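Local coordinates for DTDP-4-dehydrorhamnose reductase, rfbD ortholog (Clostridium acetobutylicum, PDB 1VL0), which probably catalyses the reduction of dTDP-6-deoxy-L-lyxo-4-hexulose to dTDP-L-rhamnose, and binds a dihydronicotinamide adenine dinucleotide cofactor, at residues A75-E80 with P252-R257; H188-T193 with C246-F251. One frame throughout, in Å; residues are numbered along the deposited sequence.

Contact 1. Residues A75-E80 with P252-R257; sequences AVDKCE and PRPAKR
One carboxylate, that of Asp77, gathers two arginines and a backbone amide into a salt-bridge network. Arg257 grips it end-on with both terminal nitrogens. Arg257 NH1 reaches Asp77 OD1 on its syn side at 2.8 Å, nearly straight and within the guanidinium plane. Arg257 NH2 meets Asp77 OD2 at 3.0 Å, from well above the carboxylate plane and with a more bent bond. The two flat groups are turned 44° apart, so the pairing is twisted rather than coplanar. Ala255 N donates to the anti lone pair of Asp77 OD1 at 3.0 Å. Arg253 crosses Asp77 at about a right angle and brings its NE to 3.0 Å from Asp77 OD2. Its chain is bent at chi2 and chi3, which curls the guanidinium back toward the acid.

This network ties the start of helix 76-81, on the cofactor-binding side of a Rossmann-type fold, to the loop between strand 242-246 and helix 266-270. Pro254 CD lies against Asp77 OD1. Val76 CG1 is anti to the backbone N (chi1 167°) and packs tightly on Ala255 CB at 3.3 Å. It also lies over one face of the Arg257 guanidinium, offset toward the rim. Val76 touches the NADH-binding Tyr137 as well. Glu80 OE2 accepts from Ala136 N, and a water bridges the same oxygen to Lys256 N.

Contact 2. Residues H188-T193 with C246-F251; sequences HDQVGT and CTTEEF
Asp189 and Thr248 are joined by two hydrogen bonds, one to each carboxylate oxygen. The hydroxyl Thr248 OG1 donates to Asp189 OD1 at 2.6 Å. The backbone Thr248 N donates to Asp189 OD2 at 2.8 Å. Both donors come from the syn side, 31° and 20° out of the carboxylate plane. With chi1 of 64°, the carboxylate of Asp189 lies between its own backbone N and carbonyl carbon, facing Thr248, where the turn begins. Gln190 adds a third bond. Its chain is extended beyond CG, and NE2 donates to Thr248 OG1 at 2.9 Å, with the oxygen close to the amide plane. Thr248 OG1 therefore gives one bond and accepts another. One residue before Asp189 and two before Thr248, His188 N donates to Cys246 O at 2.9 Å in an almost straight backbone bond.

Strands 183-187 and 242-246 run parallel, and this contact lies at their C-terminal ends. The His188 bond carries their pairing past strand 183-187. Thr248 opens a type I beta turn that ends at Phe251.

Packing is slight. Asp189 OD2 rests on CA and CB of Thr247, each at 3.3 Å. Thr248 CG2 touches Gln190 NE2 at 3.6 Å, and the Thr248 side chain also packs against Val187. The ring of His188 leads away from the contact; its ND1 bonds to Ser225, and the ring meets Tyr227 edge-to-face. The donated bonds would be expected to stabilise Asp189 as a carboxylate, while accepting from Gln190 and donating to Asp189 fixes the rotation of the Thr248 hydroxyl.

How the contacts relate
The two contacts share one connection, which runs from strand 242-246 to helix 266-270. Residues 246-251, the end of the strand and the start of the loop, supply one side of contact 2, and 252-257 follow directly as one side of contact 1. In chain order the segments come as 75-80, 188-193, 246-251 and 252-257, so contact 2 falls within the span bridged by contact 1. Their centres are about 14 Å apart, on the same side of the chain's centre. They touch where Arg257 CB packs on Gln190 OE1 at 3.7 Å. The loop thus links the two-stranded parallel sheet to helix 76-81, near the bound cofactor (the Val76 side chain is about 7 Å from it).

Contact 1. Residues A75-E80 with P252-R257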
loop_
_atom_site.group_PDB
_atom_site.type_symbol
_atom_site.label_atom_id
_atom_site.label_comp_id
_atom_site.label_asym_id
_atom_site.label_seq_id
_atom_site.Cartn_x
_atom_site.Cartn_y
_atom_site.Cartn_z
ATOM N N ALA A 75 -16.610 -9.844 19.105
ATOM C CA ALA A 75 -18.039 -10.137 18.977
ATOM C C ALA A 75 -18.500 -9.775 17.553
ATOM O O ALA A 75 -18.840 -8.621 17.249
ATOM C CB ALA A 75 -18.861 -9.387 20.043
ATOM N N VAL A 76 -18.523 -10.781 16.684
ATOM C CA VAL A 76 -18.720 -10.565 15.246
ATOM C C VAL A 76 -20.079 -9.960 14.925
ATOM O O VAL A 76 -20.168 -9.010 14.141
ATOM C CB VAL A 76 -18.494 -11.874 14.437
ATOM C CG1 VAL A 76 -18.984 -11.751 13.012
ATOM C CG2 VAL A 76 -17.035 -12.256 14.467
ATOM N N ASP A 77 -21.136 -10.495 15.516
ATOM C CA ASP A 77 -22.485 -9.987 15.247
ATOM C C ASP A 77 -22.650 -8.602 15.829
ATOM O O ASP A 77 -23.256 -7.753 15.199
ATOM C CB ASP A 77 -23.561 -10.943 15.808
ATOM C CG ASP A 77 -23.558 -12.306 15.111
ATOM O OD1 ASP A 77 -23.577 -12.342 13.852
ATOM O OD2 ASP A 77 -23.537 -13.389 15.731
ATOM N N LYS A 78 -22.119 -8.373 17.031
ATOM C CA LYS A 78 -22.187 -7.046 17.672
ATOM C C LYS A 78 -21.435 -5.951 16.898
ATOM O O LYS A 78 -21.779 -4.782 17.013
ATOM C CB LYS A 78 -21.681 -7.096 19.138
ATOM C CG LYS A 78 -22.774 -7.321 20.185
ATOM N N CYS A 79 -20.405 -6.315 16.133
ATOM C CA CYS A 79 -19.705 -5.328 15.286
ATOM C C CYS A 79 -20.638 -4.675 14.264
ATOM O O CYS A 79 -20.477 -3.502 13.930
ATOM C CB CYS A 79 -18.512 -5.967 14.544
ATOM S SG CYS A 79 -17.109 -6.390 15.594
ATOM N N GLU A 80 -21.613 -5.430 13.770
ATOM C CA GLU A 80 -22.558 -4.908 12.771
ATOM C C GLU A 80 -23.365 -3.761 13.322
ATOM O O GLU A 80 -23.645 -2.820 12.608
ATOM C CB GLU A 80 -23.520 -5.987 12.270
ATOM C CG GLU A 80 -22.882 -7.148 11.531
ATOM C CD GLU A 80 -22.119 -6.737 10.269
ATOM O OE1 GLU A 80 -22.441 -5.701 9.625
ATOM O OE2 GLU A 80 -21.190 -7.493 9.917
ATOM N N PRO A 252 -29.998 -18.137 11.421
ATOM C CA PRO A 252 -29.389 -16.914 10.858
ATOM C C PRO A 252 -28.847 -15.917 11.884
ATOM O O PRO A 252 -29.362 -15.816 12.999
ATOM C CB PRO A 252 -30.541 -16.289 10.064
ATOM C CG PRO A 252 -31.784 -16.758 10.753
ATOM C CD PRO A 252 -31.470 -18.120 11.296
ATOM N N ARG A 253 -27.801 -15.190 11.493
ATOM C CA ARG A 253 -27.144 -14.217 12.380
ATOM C C ARG A 253 -26.901 -12.890 11.670
ATOM O O ARG A 253 -26.866 -12.853 10.446
ATOM C CB ARG A 253 -25.791 -14.746 12.834
ATOM C CG ARG A 253 -25.773 -15.958 13.759
ATOM C CD ARG A 253 -26.430 -15.843 15.109
ATOM N NE ARG A 253 -25.354 -15.726 16.099
ATOM C CZ ARG A 253 -24.408 -16.665 16.321
ATOM N NH1 ARG A 253 -24.406 -17.818 15.643
ATOM N NH2 ARG A 253 -23.451 -16.456 17.228
ATOM N N PRO A 254 -26.756 -11.798 12.433
ATOM C CA PRO A 254 -26.509 -10.448 11.855
ATOM C C PRO A 254 -25.295 -10.315 10.929
ATOM O O PRO A 254 -25.352 -9.560 9.962
ATOM C CB PRO A 254 -26.335 -9.554 13.096
ATOM C CG PRO A 254 -27.085 -10.266 14.184
ATOM C CD PRO A 254 -26.915 -11.742 13.901
ATOM N N ALA A 255 -24.209 -11.013 11.245
ATOM C CA ALA A 255 -22.986 -10.961 10.436
ATOM C C ALA A 255 -22.894 -12.141 9.428
ATOM O O ALA A 255 -23.142 -13.310 9.792
ATOM C CB ALA A 255 -21.754 -10.935 11.341
ATOM N N LYS A 256 -22.541 -11.817 8.177
ATOM C CA LYS A 256 -22.224 -12.820 7.153
ATOM C C LYS A 256 -20.953 -13.581 7.560
ATOM O O LYS A 256 -19.915 -12.960 7.860
ATOM C CB LYS A 256 -22.021 -12.183 5.750
ATOM C CG LYS A 256 -23.279 -11.552 5.132
ATOM C CD LYS A 256 -22.971 -10.769 3.841
ATOM N N ARG A 257 -21.067 -14.919 7.590
ATOM C CA ARG A 257 -19.943 -15.824 7.869
ATOM C C ARG A 257 -19.512 -16.556 6.618
ATOM O O ARG A 257 -20.356 -16.942 5.814
ATOM C CB ARG A 257 -20.329 -16.836 8.941
ATOM C CG ARG A 257 -20.118 -16.276 10.336
ATOM C CD ARG A 257 -21.094 -16.772 11.321
ATOM N NE ARG A 257 -20.846 -16.187 12.634
ATOM C CZ ARG A 257 -21.472 -15.126 13.132
ATOM N NH1 ARG A 257 -22.397 -14.468 12.417
ATOM N NH2 ARG A 257 -21.163 -14.722 14.362
HETATM O O HOH W 1 -22.089 -9.082 7.722
#

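Contact 2. Residues H188-T193 with C246-F251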
loop_
_atom_site.group_PDB
_atom_site.type_symbol
_atom_site.label_atom_id
_atom_site.label_comp_id
_atom_site.label_asym_id
_atom_site.label_seq_id
_atom_site.Cartn_x
_atom_site.Cartn_y
_atom_site.Cartn_z
ATOM N N HIS A 188 -22.594 -27.585 9.301
ATOM C CA HIS A 188 -21.664 -28.424 8.531
ATOM C C HIS A 188 -21.245 -27.779 7.166
ATOM O O HIS A 188 -20.393 -28.296 6.430
ATOM C CB HIS A 188 -22.313 -29.784 8.290
ATOM C CG HIS A 188 -21.353 -30.860 7.910
ATOM N ND1 HIS A 188 -20.054 -30.908 8.381
ATOM C CD2 HIS A 188 -21.511 -31.953 7.131
ATOM C CE1 HIS A 188 -19.451 -31.978 7.893
ATOM N NE2 HIS A 188 -20.315 -32.630 7.136
ATOM N N ASP A 189 -21.844 -26.639 6.845
ATOM C CA ASP A 189 -21.573 -25.954 5.587
ATOM C C ASP A 189 -20.638 -24.759 5.752
ATOM O O ASP A 189 -20.539 -23.926 4.881
ATOM C CB ASP A 189 -22.879 -25.575 4.870
ATOM C CG ASP A 189 -23.737 -24.582 5.639
ATOM O OD1 ASP A 189 -23.331 -24.115 6.720
ATOM O OD2 ASP A 189 -24.869 -24.201 5.215
ATOM N N GLN A 190 -19.938 -24.671 6.874
ATOM C CA GLN A 190 -18.889 -23.664 7.043
ATOM C C GLN A 190 -17.622 -24.408 7.466
ATOM O O GLN A 190 -17.669 -25.180 8.414
ATOM C CB GLN A 190 -19.259 -22.661 8.119
ATOM C CG GLN A 190 -20.564 -21.835 7.861
ATOM C CD GLN A 190 -20.883 -20.899 9.040
ATOM O OE1 GLN A 190 -19.968 -20.447 9.755
ATOM N NE2 GLN A 190 -22.160 -20.621 9.252
ATOM N N VAL A 191 -16.527 -24.215 6.735
ATOM C CA VAL A 191 -15.326 -24.993 6.951
ATOM C C VAL A 191 -14.126 -24.074 7.161
ATOM O O VAL A 191 -14.072 -22.952 6.667
ATOM C CB VAL A 191 -15.018 -26.052 5.834
ATOM C CG1 VAL A 191 -16.287 -26.906 5.470
ATOM C CG2 VAL A 191 -14.491 -25.416 4.636
ATOM N N GLY A 192 -13.168 -24.580 7.914
ATOM C CA GLY A 192 -11.992 -23.821 8.322
ATOM C C GLY A 192 -11.139 -24.821 9.055
ATOM O O GLY A 192 -11.204 -25.999 8.793
ATOM N N THR A 193 -10.355 -24.341 10.001
ATOM C CA THR A 193 -9.516 -25.185 10.812
ATOM C C THR A 193 -9.452 -24.615 12.232
ATOM O O THR A 193 -9.022 -23.466 12.388
ATOM C CB THR A 193 -8.075 -25.204 10.309
ATOM O OG1 THR A 193 -8.062 -25.350 8.880
ATOM C CG2 THR A 193 -7.337 -26.419 10.937
ATOM N N CYS A 246 -26.203 -29.297 10.356
ATOM C CA CYS A 246 -27.221 -28.439 9.746
ATOM C C CYS A 246 -26.591 -27.423 8.789
ATOM O O CYS A 246 -25.378 -27.439 8.546
ATOM C CB CYS A 246 -28.044 -27.746 10.827
ATOM S SG CYS A 246 -27.141 -26.478 11.720
ATOM N N THR A 247 -27.437 -26.567 8.220
ATOM C CA THR A 247 -26.987 -25.509 7.339
ATOM C C THR A 247 -27.030 -24.163 8.024
ATOM O O THR A 247 -27.638 -23.992 9.066
ATOM C CB THR A 247 -27.826 -25.437 6.065
ATOM O OG1 THR A 247 -29.135 -24.932 6.371
ATOM C CG2 THR A 247 -28.053 -26.832 5.477
ATOM N N THR A 248 -26.366 -23.213 7.389
ATOM C CA THR A 248 -26.270 -21.842 7.860
ATOM C C THR A 248 -27.634 -21.133 7.823
ATOM O O THR A 248 -27.918 -20.294 8.691
ATOM C CB THR A 248 -25.221 -21.105 6.998
ATOM O OG1 THR A 248 -23.915 -21.669 7.250
ATOM C CG2 THR A 248 -25.083 -19.629 7.394
ATOM N N GLU A 249 -28.464 -21.482 6.835
ATOM C CA GLU A 249 -29.782 -20.838 6.644
ATOM C C GLU A 249 -30.740 -21.128 7.784
ATOM O O GLU A 249 -31.617 -20.326 8.090
ATOM C CB GLU A 249 -30.429 -21.271 5.311
ATOM C CG GLU A 249 -29.811 -20.625 4.077
ATOM N N GLU A 250 -30.559 -22.279 8.403
ATOM C CA GLU A 250 -31.412 -22.725 9.489
ATOM C C GLU A 250 -31.354 -21.847 10.748
ATOM O O GLU A 250 -32.348 -21.747 11.483
ATOM C CB GLU A 250 -31.048 -24.163 9.840
ATOM C CG GLU A 250 -31.893 -25.199 9.150
ATOM C CD GLU A 250 -31.335 -26.585 9.379
ATOM O OE1 GLU A 250 -31.447 -27.045 10.546
ATOM O OE2 GLU A 250 -30.779 -27.189 8.412
ATOM N N PHE A 251 -30.216 -21.201 10.994
ATOM C CA PHE A 251 -30.016 -20.450 12.239
ATOM C C PHE A 251 -29.274 -19.114 11.985
ATOM O O PHE A 251 -28.083 -18.977 12.287
ATOM C CB PHE A 251 -29.321 -21.391 13.229
ATOM C CG PHE A 251 -30.264 -22.340 13.925
ATOM C CD1 PHE A 251 -31.335 -21.875 14.686
ATOM C CD2 PHE A 251 -30.125 -23.723 13.733
ATOM C CE1 PHE A 251 -32.239 -22.775 15.289
ATOM C CE2 PHE A 251 -31.011 -24.628 14.329
ATOM C CZ PHE A 251 -32.073 -24.153 15.110
#